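Local coordinates for putative glycosyltransferase (GalT1) (Streptococcus parasanguinis, PDB 4PHR), which probably transfers a sugar from a UDP-activated donor to an acceptor through this GT-D-fold domain, which holds UDP and a manganese ion here, at residues Asp51-Leu56 / Asn180-Tyr185; Pro122-Ile127 / Thr241-Leu246; Ile229-Glu234 / Lys249-Phe254. All blocks are in the same frame, centred on the assembly; numbering follows the deposited sequence.

Contact 1 (Asp51-Leu56 / Asn180-Tyr185); sequences DYNEKL and NAFQYY. With UDP (uridine-5'-diphosphate), chain B.
Asn180 OD1 accepts the backbone N-H of Asp51 at 2.8 Å, a nearly straight bond (176°) whose donor sits almost in line with the carbonyl. It joins the loop that runs into helix 54-64 to the loop after strand 170-176, at the uracil end of the UDP pocket of this GT-D-fold domain. The same amide reaches back through ND2 to Asp51 OD1 at 3.1 Å, a weak and more bent bond, with the amide and carboxylate planes turned 71° apart. Both ends of the Asn180 amide thus engage a single residue, which limits its rotation. Backbone bonding between Asn180 and Tyr49 ties the two loops together a second time.

Deeper in, Phe182 lies against the first turn of helix 54-64. Its CG is anti to the backbone N (chi1 -171°), and this carries the ring across to Leu56, whose CB stands over the centre of one face, 3.8 Å from the ring centroid, in a CH-pi contact. Leu56 CD1 reaches the CD1 side of the ring, while Lys55 CB approaches the edge near CE2. Asn53 is the N-cap of the helix: its OD1 accepts Leu56 N at 3.0 Å and also comes within 3.4 Å of Phe182 CE2, the Asn53 side chain crossing that of Phe182 at about a right angle. The same loop contacts the base. Beside Asn180, the 3-10 turn starting at Ala181 presents a backbone N-H to the nucleotide, and Ala181 N donates to UDP O4 at 3.1 Å.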
loop_
_atom_site.group_PDB
_atom_site.type_symbol
_atom_site.label_atom_id
_atom_site.label_comp_id
_atom_site.label_asym_id
_atom_site.label_seq_id
_atom_site.Cartn_x
_atom_site.Cartn_y
_atom_site.Cartn_z
ATOM N N ASP A 51 12.166 -11.392 -1.416
ATOM C CA ASP A 51 13.079 -12.161 -0.580
ATOM C C ASP A 51 13.622 -11.296 0.554
ATOM O O ASP A 51 13.807 -10.085 0.397
ATOM C CB ASP A 51 14.257 -12.688 -1.408
ATOM C CG ASP A 51 13.830 -13.653 -2.501
ATOM O OD1 ASP A 51 14.644 -13.913 -3.411
ATOM O OD2 ASP A 51 12.687 -14.162 -2.453
ATOM N N TYR A 52 13.907 -11.921 1.691
ATOM C CA TYR A 52 14.578 -11.207 2.766
ATOM C C TYR A 52 15.840 -10.509 2.263
ATOM O O TYR A 52 16.633 -11.072 1.501
ATOM C CB TYR A 52 14.919 -12.123 3.946
ATOM C CG TYR A 52 15.696 -11.400 5.026
ATOM C CD1 TYR A 52 15.057 -10.510 5.883
ATOM C CD2 TYR A 52 17.072 -11.561 5.157
ATOM C CE1 TYR A 52 15.752 -9.825 6.854
ATOM C CE2 TYR A 52 17.781 -10.877 6.133
ATOM C CZ TYR A 52 17.115 -10.009 6.977
ATOM O OH TYR A 52 17.804 -9.323 7.955
ATOM N N ASN A 53 16.012 -9.277 2.708
ATOM C CA ASN A 53 17.197 -8.498 2.399
ATOM C C ASN A 53 17.502 -7.636 3.615
ATOM O O ASN A 53 16.639 -6.907 4.094
ATOM C CB ASN A 53 16.950 -7.641 1.152
ATOM C CG ASN A 53 18.142 -6.785 0.786
ATOM O OD1 ASN A 53 18.457 -5.813 1.475
ATOM N ND2 ASN A 53 18.808 -7.134 -0.307
ATOM N N GLU A 54 18.722 -7.737 4.133
ATOM C CA GLU A 54 19.067 -7.057 5.377
ATOM C C GLU A 54 19.035 -5.537 5.274
ATOM O O GLU A 54 18.616 -4.863 6.210
ATOM C CB GLU A 54 20.433 -7.522 5.890
ATOM C CG GLU A 54 20.785 -6.979 7.272
ATOM C CD GLU A 54 22.004 -7.648 7.878
ATOM O OE1 GLU A 54 22.778 -8.277 7.125
ATOM O OE2 GLU A 54 22.184 -7.547 9.112
ATOM N N LYS A 55 19.471 -4.994 4.141
ATOM C CA LYS A 55 19.437 -3.547 3.953
ATOM C C LYS A 55 17.997 -3.044 3.908
ATOM O O LYS A 55 17.671 -2.006 4.485
ATOM C CB LYS A 55 20.180 -3.149 2.675
ATOM C CG LYS A 55 21.684 -3.344 2.753
ATOM C CD LYS A 55 22.365 -2.916 1.456
ATOM C CE LYS A 55 23.862 -2.740 1.645
ATOM N NZ LYS A 55 24.520 -3.997 2.094
ATOM N N LEU A 56 17.136 -3.786 3.221
ATOM C CA LEU A 56 15.719 -3.453 3.171
ATOM C C LEU A 56 15.116 -3.506 4.579
ATOM O O LEU A 56 14.393 -2.598 4.993
ATOM C CB LEU A 56 14.993 -4.427 2.240
ATOM C CG LEU A 56 13.468 -4.329 2.173
ATOM C CD1 LEU A 56 13.012 -2.911 1.839
ATOM C CD2 LEU A 56 12.915 -5.332 1.161
ATOM N N ASN A 180 10.940 -9.042 -6.080
ATOM C CA ASN A 180 12.319 -8.662 -5.759
ATOM C C ASN A 180 12.730 -7.324 -6.351
ATOM O O ASN A 180 13.859 -7.164 -6.822
ATOM C CB ASN A 180 13.306 -9.752 -6.181
ATOM C CG ASN A 180 13.252 -10.942 -5.265
ATOM O OD1 ASN A 180 12.733 -10.861 -4.151
ATOM N ND2 ASN A 180 13.780 -12.063 -5.726
ATOM N N ALA A 181 11.821 -6.356 -6.323
ATOM C CA ALA A 181 12.135 -5.050 -6.877
ATOM C C ALA A 181 13.264 -4.362 -6.112
ATOM O O ALA A 181 13.947 -3.498 -6.661
ATOM C CB ALA A 181 10.900 -4.174 -6.913
ATOM N N PHE A 182 13.477 -4.744 -4.856
ATOM C CA PHE A 182 14.481 -4.048 -4.057
ATOM C C PHE A 182 15.882 -4.162 -4.648
ATOM O O PHE A 182 16.719 -3.282 -4.453
ATOM C CB PHE A 182 14.495 -4.503 -2.592
ATOM C CG PHE A 182 15.370 -3.636 -1.722
ATOM C CD1 PHE A 182 14.981 -2.342 -1.406
ATOM C CD2 PHE A 182 16.594 -4.095 -1.261
ATOM C CE1 PHE A 182 15.790 -1.526 -0.625
ATOM C CE2 PHE A 182 17.414 -3.285 -0.486
ATOM C CZ PHE A 182 17.011 -2.000 -0.168
ATOM N N GLN A 183 16.124 -5.232 -5.388
ATOM C CA GLN A 183 17.414 -5.402 -6.041
ATOM C C GLN A 183 17.758 -4.220 -6.943
ATOM O O GLN A 183 18.929 -3.898 -7.151
ATOM C CB GLN A 183 17.437 -6.684 -6.859
ATOM C CG GLN A 183 18.765 -6.881 -7.551
ATOM C CD GLN A 183 18.845 -8.184 -8.297
ATOM O OE1 GLN A 183 18.812 -9.260 -7.698
ATOM N NE2 GLN A 183 18.953 -8.098 -9.618
ATOM N N TYR A 184 16.733 -3.574 -7.481
ATOM C CA TYR A 184 16.926 -2.477 -8.416
ATOM C C TYR A 184 16.637 -1.134 -7.769
ATOM O O TYR A 184 16.372 -0.155 -8.468
ATOM C CB TYR A 184 16.032 -2.679 -9.644
ATOM C CG TYR A 184 16.337 -3.963 -10.374
ATOM C CD1 TYR A 184 15.692 -5.148 -10.039
ATOM C CD2 TYR A 184 17.293 -3.998 -11.380
ATOM C CE1 TYR A 184 15.983 -6.329 -10.696
ATOM C CE2 TYR A 184 17.588 -5.171 -12.043
ATOM C CZ TYR A 184 16.930 -6.333 -11.695
ATOM O OH TYR A 184 17.224 -7.502 -12.353
ATOM N N TYR A 185 16.715 -1.076 -6.438
ATOM C CA TYR A 185 16.247 0.110 -5.732
ATOM C C TYR A 185 16.888 1.425 -6.187
ATOM O O TYR A 185 16.181 2.410 -6.426
ATOM C CB TYR A 185 16.382 -0.011 -4.216
ATOM C CG TYR A 185 15.880 1.245 -3.565
ATOM C CD1 TYR A 185 14.516 1.502 -3.493
ATOM C CD2 TYR A 185 16.756 2.207 -3.087
ATOM C CE1 TYR A 185 14.041 2.669 -2.934
ATOM C CE2 TYR A 185 16.290 3.380 -2.525
ATOM C CZ TYR A 185 14.931 3.606 -2.456
ATOM O OH TYR A 185 14.455 4.766 -1.898
HETATM N N1 UDP B . 4.877 -5.505 -6.130
HETATM C C2 UDP B . 5.734 -5.403 -7.199
HETATM N N3 UDP B . 7.055 -5.754 -7.052
HETATM C C4 UDP B . 7.530 -6.201 -5.843
HETATM C C5 UDP B . 6.665 -6.302 -4.754
HETATM C C6 UDP B . 5.310 -6.081 -4.971
HETATM O O2 UDP B . 5.324 -5.026 -8.296
HETATM O O4 UDP B . 8.732 -6.477 -5.755
HETATM C "C1'" UDP B . 3.489 -5.045 -6.291
HETATM C "C2'" UDP B . 2.379 -6.053 -6.424
HETATM O "O2'" UDP B . 2.301 -6.535 -7.750
HETATM C "C3'" UDP B . 1.184 -5.205 -6.052
HETATM C "C4'" UDP B . 1.749 -4.267 -4.997
HETATM O "O4'" UDP B . 3.173 -4.343 -5.106
HETATM O "O3'" UDP B . 0.772 -4.436 -7.161
HETATM C "C5'" UDP B . 1.294 -4.646 -3.593
HETATM O "O5'" UDP B . 1.925 -3.777 -2.662
HETATM P PA UDP B . 1.701 -3.915 -1.074
HETATM O O1A UDP B . 2.274 -5.191 -0.604
HETATM O O2A UDP B . 2.262 -2.681 -0.474
HETATM O O3A UDP B . 0.085 -3.982 -0.981
HETATM P PB UDP B . -0.958 -3.969 0.271
HETATM O O1B UDP B . -1.446 -5.373 0.398
HETATM O O2B UDP B . -2.026 -3.048 -0.183
HETATM O O3B UDP B . -0.237 -3.514 1.502
#

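Contact 2 (Pro122-Ile127 / Thr241-Leu246); sequences PYIDLI and TYKVKL
Ile124 lies obliquely across the aliphatic chain of Lys243, its CG2 meeting Lys243 CE at 3.7 Å and its CG1 meeting Lys243 CG at 3.8 Å. Two irregular loops of the GT-D fold are joined here: a type I beta turn, Tyr123 to Leu126, before helix 132-140, and the segment after helix 229-238, where Lys243 is the centre of an inverse gamma turn. With CG1 anti to the backbone N (chi1 -157°), Ile124 brings CD1 against the opposing backbone, 3.7 Å from Tyr242 O. Trp235 of helix 229-238 touches both Ile124 and Lys243, so the pair packs on that helix.

Beyond CG the lysine is fully extended, and its ammonium passes the Asp125 carboxylate without forming a salt bridge, Lys243 NZ lying 4.1 Å from Asp125 OD1. The opposite charges probably still attract, but the ionic partner of Lys243 is Glu253, which also pairs with the UDP-binding Arg121. A water also bridges the two backbones, donating to Ile124 O at 2.8 Å and to Thr241 O at 3.1 Å.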
loop_
_atom_site.group_PDB
_atom_site.type_symbol
_atom_site.label_atom_id
_atom_site.label_comp_id
_atom_site.label_asym_id
_atom_site.label_seq_id
_atom_site.Cartn_x
_atom_site.Cartn_y
_atom_site.Cartn_z
ATOM N N PRO A 122 -9.956 -1.129 0.980
ATOM C CA PRO A 122 -11.188 -0.527 1.504
ATOM C C PRO A 122 -12.451 -1.353 1.283
ATOM O O PRO A 122 -13.536 -0.787 1.401
ATOM C CB PRO A 122 -11.303 0.776 0.692
ATOM C CG PRO A 122 -10.080 0.813 -0.234
ATOM C CD PRO A 122 -9.630 -0.598 -0.349
ATOM N N TYR A 123 -12.340 -2.640 0.965
ATOM C CA TYR A 123 -13.542 -3.373 0.564
ATOM C C TYR A 123 -13.653 -4.832 1.016
ATOM O O TYR A 123 -14.566 -5.181 1.768
ATOM C CB TYR A 123 -13.709 -3.288 -0.966
ATOM C CG TYR A 123 -14.892 -4.072 -1.514
ATOM C CD1 TYR A 123 -16.187 -3.588 -1.396
ATOM C CD2 TYR A 123 -14.707 -5.291 -2.155
ATOM C CE1 TYR A 123 -17.266 -4.302 -1.884
ATOM C CE2 TYR A 123 -15.782 -6.016 -2.645
ATOM C CZ TYR A 123 -17.057 -5.514 -2.511
ATOM O OH TYR A 123 -18.135 -6.225 -2.998
ATOM N N ILE A 124 -12.750 -5.686 0.549
ATOM C CA ILE A 124 -13.019 -7.130 0.562
ATOM C C ILE A 124 -13.105 -7.762 1.958
ATOM O O ILE A 124 -13.869 -8.710 2.166
ATOM C CB ILE A 124 -12.023 -7.921 -0.337
ATOM C CG1 ILE A 124 -12.625 -9.266 -0.769
ATOM C CG2 ILE A 124 -10.691 -8.094 0.365
ATOM C CD1 ILE A 124 -13.809 -9.139 -1.703
ATOM N N ASP A 125 -12.349 -7.232 2.916
ATOM C CA ASP A 125 -12.337 -7.818 4.253
ATOM C C ASP A 125 -13.400 -7.258 5.198
ATOM O O ASP A 125 -13.545 -7.729 6.319
ATOM C CB ASP A 125 -10.946 -7.704 4.890
ATOM C CG ASP A 125 -9.981 -8.770 4.386
ATOM O OD1 ASP A 125 -10.441 -9.766 3.782
ATOM O OD2 ASP A 125 -8.763 -8.619 4.605
ATOM N N LEU A 126 -14.152 -6.269 4.738
ATOM C CA LEU A 126 -15.192 -5.663 5.557
ATOM C C LEU A 126 -16.469 -6.494 5.556
ATOM O O LEU A 126 -16.896 -6.997 4.517
ATOM C CB LEU A 126 -15.517 -4.260 5.053
ATOM C CG LEU A 126 -14.409 -3.221 5.137
ATOM C CD1 LEU A 126 -14.862 -1.937 4.464
ATOM C CD2 LEU A 126 -14.027 -2.978 6.589
ATOM N N ILE A 127 -17.082 -6.630 6.727
ATOM C CA ILE A 127 -18.396 -7.247 6.821
ATOM C C ILE A 127 -19.427 -6.345 6.161
ATOM O O ILE A 127 -20.230 -6.793 5.340
ATOM C CB ILE A 127 -18.807 -7.462 8.284
ATOM C CG1 ILE A 127 -17.868 -8.466 8.950
ATOM C CG2 ILE A 127 -20.250 -7.942 8.362
ATOM C CD1 ILE A 127 -18.029 -8.544 10.442
ATOM N N THR A 241 -17.815 -10.978 -3.289
ATOM C CA THR A 241 -17.996 -11.304 -1.881
ATOM C C THR A 241 -16.785 -12.050 -1.336
ATOM O O THR A 241 -16.621 -12.189 -0.123
ATOM C CB THR A 241 -19.269 -12.137 -1.660
ATOM O OG1 THR A 241 -19.249 -13.277 -2.527
ATOM C CG2 THR A 241 -20.503 -11.305 -1.968
ATOM N N TYR A 242 -15.937 -12.528 -2.243
ATOM C CA TYR A 242 -14.707 -13.215 -1.870
ATOM C C TYR A 242 -13.591 -12.775 -2.808
ATOM O O TYR A 242 -13.852 -12.124 -3.813
ATOM C CB TYR A 242 -14.899 -14.734 -1.937
ATOM C CG TYR A 242 -15.023 -15.289 -3.343
ATOM C CD1 TYR A 242 -16.240 -15.276 -4.014
ATOM C CD2 TYR A 242 -13.923 -15.834 -3.994
ATOM C CE1 TYR A 242 -16.357 -15.787 -5.297
ATOM C CE2 TYR A 242 -14.030 -16.346 -5.277
ATOM C CZ TYR A 242 -15.249 -16.320 -5.923
ATOM O OH TYR A 242 -15.358 -16.828 -7.198
ATOM N N LYS A 243 -12.352 -13.131 -2.481
ATOM C CA LYS A 243 -11.201 -12.733 -3.288
ATOM C C LYS A 243 -11.094 -13.527 -4.587
ATOM O O LYS A 243 -10.456 -14.580 -4.638
ATOM C CB LYS A 243 -9.909 -12.848 -2.475
ATOM C CG LYS A 243 -9.859 -11.879 -1.310
ATOM C CD LYS A 243 -8.562 -11.984 -0.536
ATOM C CE LYS A 243 -8.643 -11.183 0.752
ATOM N NZ LYS A 243 -7.410 -11.313 1.575
ATOM N N VAL A 244 -11.721 -13.008 -5.636
ATOM C CA VAL A 244 -11.755 -13.690 -6.921
ATOM C C VAL A 244 -10.515 -13.361 -7.745
ATOM O O VAL A 244 -10.029 -12.234 -7.742
ATOM C CB VAL A 244 -13.041 -13.345 -7.711
ATOM C CG1 VAL A 244 -13.161 -11.850 -7.908
ATOM C CG2 VAL A 244 -13.073 -14.070 -9.047
ATOM N N LYS A 245 -9.990 -14.358 -8.439
ATOM C CA LYS A 245 -8.790 -14.156 -9.226
ATOM C C LYS A 245 -9.109 -13.304 -10.449
ATOM O O LYS A 245 -10.074 -13.561 -11.168
ATOM C CB LYS A 245 -8.214 -15.501 -9.667
ATOM C CG LYS A 245 -6.840 -15.397 -10.295
ATOM C CD LYS A 245 -6.377 -16.743 -10.807
ATOM C CE LYS A 245 -4.964 -16.665 -11.360
ATOM N NZ LYS A 245 -3.981 -16.291 -10.304
ATOM N N LEU A 246 -8.304 -12.271 -10.670
ATOM C CA LEU A 246 -8.390 -11.505 -11.898
ATOM C C LEU A 246 -7.520 -12.223 -12.929
ATOM O O LEU A 246 -6.484 -12.794 -12.592
ATOM C CB LEU A 246 -7.926 -10.068 -11.654
ATOM C CG LEU A 246 -8.577 -9.446 -10.410
ATOM C CD1 LEU A 246 -7.970 -8.098 -10.058
ATOM C CD2 LEU A 246 -10.089 -9.338 -10.570
HETATM O O HOH W 1 -14.071 -11.463 1.539
#

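Contact 3 (Ile229-Glu234 / Lys249-Phe254); sequences IDSEYE and KHTAEF. With UDP (uridine-5'-diphosphate), chain B.
A salt-bridge network and a helix-to-loop hydrogen bond fasten the first turns of helix 229-238 to the loop that carries His250 of the UDP pocket. Lys249 NZ lies between two carboxylates one helical turn apart. It meets Asp230 OD2 at 2.8 Å on the syn side, 23° out of the carboxylate plane, with a weak second bond to OD1, and Glu234 OE2 at 3.2 Å on the anti side. A bend at chi3 (89°) turns the end of the lysine onto these acids, which probably stabilise its positive charge. Both acids have their strongest polar partners elsewhere, Gly159 N for Asp230 OD1 and Asn162 for Glu234.

Ser231 reaches the backbone of the loop: its OG accepts Ala252 N at 2.9 Å in a nearly straight bond (167°), while Ala252 CB packs on Ser231 CB at 3.7 Å. This bond fixes the start of the type II turn Thr251 to Phe254. On the nucleotide side, His250 turns one ring face to the ribose 2'-hydroxyl, UDP O2' standing over the ring centre and 3.5 Å from His250 CD2. Asp257 and His228 bond ND1 and NE2 of this imidazole and so hold its plane. The contact is buried: on the same helix, Ile229 packs on Phe136 and Leu139 of helix 132-140, and backbone bonding of His250 with Thr155 ties the loop to the segment just after central strand 147-153.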
loop_
_atom_site.group_PDB
_atom_site.type_symbol
_atom_site.label_atom_id
_atom_site.label_comp_id
_atom_site.label_asym_id
_atom_site.label_seq_id
_atom_site.Cartn_x
_atom_site.Cartn_y
_atom_site.Cartn_z
ATOM N N ILE A 229 -4.470 -1.387 -4.134
ATOM C CA ILE A 229 -5.714 -0.655 -4.371
ATOM C C ILE A 229 -6.455 -1.145 -5.626
ATOM O O ILE A 229 -7.684 -1.212 -5.646
ATOM C CB ILE A 229 -5.492 0.888 -4.441
ATOM C CG1 ILE A 229 -6.837 1.611 -4.470
ATOM C CG2 ILE A 229 -4.611 1.273 -5.627
ATOM C CD1 ILE A 229 -7.667 1.351 -3.232
ATOM N N ASP A 230 -5.723 -1.519 -6.672
ATOM C CA ASP A 230 -6.388 -1.940 -7.900
ATOM C C ASP A 230 -7.233 -3.202 -7.728
ATOM O O ASP A 230 -8.348 -3.281 -8.255
ATOM C CB ASP A 230 -5.394 -2.159 -9.041
ATOM C CG ASP A 230 -6.087 -2.574 -10.325
ATOM O OD1 ASP A 230 -6.508 -1.679 -11.097
ATOM O OD2 ASP A 230 -6.227 -3.798 -10.555
ATOM N N SER A 231 -6.694 -4.198 -7.025
ATOM C CA SER A 231 -7.439 -5.433 -6.786
ATOM C C SER A 231 -8.716 -5.133 -6.030
ATOM O O SER A 231 -9.786 -5.655 -6.366
ATOM C CB SER A 231 -6.615 -6.427 -5.962
ATOM O OG SER A 231 -5.485 -6.878 -6.681
ATOM N N GLU A 232 -8.598 -4.309 -4.991
ATOM C CA GLU A 232 -9.749 -3.961 -4.162
ATOM C C GLU A 232 -10.803 -3.218 -4.985
ATOM O O GLU A 232 -12.009 -3.472 -4.859
ATOM C CB GLU A 232 -9.296 -3.142 -2.956
ATOM C CG GLU A 232 -8.509 -3.975 -1.937
ATOM C CD GLU A 232 -9.387 -4.530 -0.824
ATOM O OE1 GLU A 232 -10.620 -4.325 -0.866
ATOM O OE2 GLU A 232 -8.844 -5.169 0.104
ATOM N N TYR A 233 -10.359 -2.319 -5.856
ATOM C CA TYR A 233 -11.294 -1.584 -6.689
ATOM C C TYR A 233 -12.001 -2.522 -7.666
ATOM O O TYR A 233 -13.202 -2.407 -7.881
ATOM C CB TYR A 233 -10.592 -0.442 -7.432
ATOM C CG TYR A 233 -11.554 0.482 -8.135
ATOM C CD1 TYR A 233 -12.478 1.227 -7.414
ATOM C CD2 TYR A 233 -11.555 0.599 -9.521
ATOM C CE1 TYR A 233 -13.377 2.073 -8.058
ATOM C CE2 TYR A 233 -12.446 1.443 -10.169
ATOM C CZ TYR A 233 -13.346 2.180 -9.429
ATOM O OH TYR A 233 -14.238 3.015 -10.076
ATOM N N GLU A 234 -11.262 -3.456 -8.257
ATOM C CA GLU A 234 -11.876 -4.417 -9.177
ATOM C C GLU A 234 -12.912 -5.277 -8.452
ATOM O O GLU A 234 -14.007 -5.514 -8.960
ATOM C CB GLU A 234 -10.811 -5.317 -9.813
ATOM C CG GLU A 234 -9.877 -4.607 -10.780
ATOM C CD GLU A 234 -10.352 -4.657 -12.208
ATOM O OE1 GLU A 234 -11.392 -5.292 -12.470
ATOM O OE2 GLU A 234 -9.675 -4.059 -13.067
ATOM N N LYS A 249 -4.202 -9.550 -14.826
ATOM C CA LYS A 249 -3.193 -8.829 -14.071
ATOM C C LYS A 249 -2.992 -9.518 -12.736
ATOM O O LYS A 249 -3.693 -10.471 -12.411
ATOM C CB LYS A 249 -3.630 -7.381 -13.847
ATOM C CG LYS A 249 -4.948 -7.255 -13.110
ATOM C CD LYS A 249 -5.274 -5.821 -12.721
ATOM C CE LYS A 249 -6.044 -5.110 -13.811
ATOM N NZ LYS A 249 -6.516 -3.765 -13.365
ATOM N N HIS A 250 -2.031 -9.025 -11.968
ATOM C CA HIS A 250 -1.812 -9.468 -10.593
ATOM C C HIS A 250 -3.076 -9.311 -9.744
ATOM O O HIS A 250 -3.785 -8.318 -9.871
ATOM C CB HIS A 250 -0.693 -8.608 -9.991
ATOM C CG HIS A 250 -0.500 -8.798 -8.520
ATOM N ND1 HIS A 250 0.159 -9.886 -7.993
ATOM C CD2 HIS A 250 -0.870 -8.033 -7.468
ATOM C CE1 HIS A 250 0.188 -9.781 -6.676
ATOM N NE2 HIS A 250 -0.432 -8.667 -6.333
ATOM N N THR A 251 -3.342 -10.280 -8.872
ATOM C CA THR A 251 -4.421 -10.160 -7.898
ATOM C C THR A 251 -3.883 -10.260 -6.475
ATOM O O THR A 251 -3.149 -11.189 -6.156
ATOM C CB THR A 251 -5.475 -11.276 -8.056
ATOM O OG1 THR A 251 -5.932 -11.338 -9.411
ATOM C CG2 THR A 251 -6.665 -10.989 -7.162
ATOM N N ALA A 252 -4.279 -9.316 -5.619
ATOM C CA ALA A 252 -3.938 -9.364 -4.196
ATOM C C ALA A 252 -4.243 -10.736 -3.604
ATOM O O ALA A 252 -5.305 -11.304 -3.860
ATOM C CB ALA A 252 -4.709 -8.294 -3.433
ATOM N N GLU A 253 -3.302 -11.246 -2.814
ATOM C CA GLU A 253 -3.420 -12.506 -2.062
ATOM C C GLU A 253 -3.242 -13.769 -2.895
ATOM O O GLU A 253 -3.264 -14.884 -2.372
ATOM C CB GLU A 253 -4.696 -12.560 -1.217
ATOM C CG GLU A 253 -4.589 -11.787 0.105
ATOM C CD GLU A 253 -4.787 -10.294 -0.054
ATOM O OE1 GLU A 253 -5.905 -9.880 -0.420
ATOM O OE2 GLU A 253 -3.831 -9.529 0.190
ATOM N N PHE A 254 -3.051 -13.591 -4.194
ATOM C CA PHE A 254 -2.591 -14.678 -5.044
ATOM C C PHE A 254 -1.097 -14.473 -5.193
ATOM O O PHE A 254 -0.648 -13.601 -5.937
ATOM C CB PHE A 254 -3.319 -14.658 -6.383
ATOM C CG PHE A 254 -4.758 -15.064 -6.280
ATOM C CD1 PHE A 254 -5.707 -14.185 -5.785
ATOM C CD2 PHE A 254 -5.159 -16.329 -6.658
ATOM C CE1 PHE A 254 -7.025 -14.559 -5.678
ATOM C CE2 PHE A 254 -6.478 -16.711 -6.558
ATOM C CZ PHE A 254 -7.414 -15.827 -6.066
HETATM N N1 UDP B . 4.877 -5.505 -6.130
HETATM C C2 UDP B . 5.734 -5.403 -7.199
HETATM N N3 UDP B . 7.055 -5.754 -7.052
HETATM C C4 UDP B . 7.530 -6.201 -5.843
HETATM C C5 UDP B . 6.665 -6.302 -4.754
HETATM C C6 UDP B . 5.310 -6.081 -4.971
HETATM O O2 UDP B . 5.324 -5.026 -8.296
HETATM O O4 UDP B . 8.732 -6.477 -5.755
HETATM C "C1'" UDP B . 3.489 -5.045 -6.291
HETATM C "C2'" UDP B . 2.379 -6.053 -6.424
HETATM O "O2'" UDP B . 2.301 -6.535 -7.750
HETATM C "C3'" UDP B . 1.184 -5.205 -6.052
HETATM C "C4'" UDP B . 1.749 -4.267 -4.997
HETATM O "O4'" UDP B . 3.173 -4.343 -5.106
HETATM O "O3'" UDP B . 0.772 -4.436 -7.161
HETATM C "C5'" UDP B . 1.294 -4.646 -3.593
HETATM O "O5'" UDP B . 1.925 -3.777 -2.662
HETATM P PA UDP B . 1.701 -3.915 -1.074
HETATM O O1A UDP B . 2.274 -5.191 -0.604
HETATM O O2A UDP B . 2.262 -2.681 -0.474
HETATM O O3A UDP B . 0.085 -3.982 -0.981
HETATM P PB UDP B . -0.958 -3.969 0.271
HETATM O O1B UDP B . -1.446 -5.373 0.398
HETATM O O2B UDP B . -2.026 -3.048 -0.183
HETATM O O3B UDP B . -0.237 -3.514 1.502
HETATM O O HOH W 2 -5.367 -6.023 -9.221
#

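All three contacts lie in the GT-D domain. Contact 1 stands apart, its centre 22 Å from that of contact 3 and 29 Å from that of contact 2, whereas contacts 2 and 3 have centres only 9 Å apart and touch through Lys243 with Glu253 and Leu246 with Thr251. Along the chain, contact 1 closes before contact 3 opens, while contact 2 crosses both. Contacts 1 and 3 both touch UDP, at its base and ribose respectively; contact 2 does not touch the nucleotide, and Trp235 of helix 229-238 packs against both contact 2 and contact 3. Contacts 1 and 3 thus bring separate parts of the chain to one nucleotide, beside the five-stranded parallel sheet.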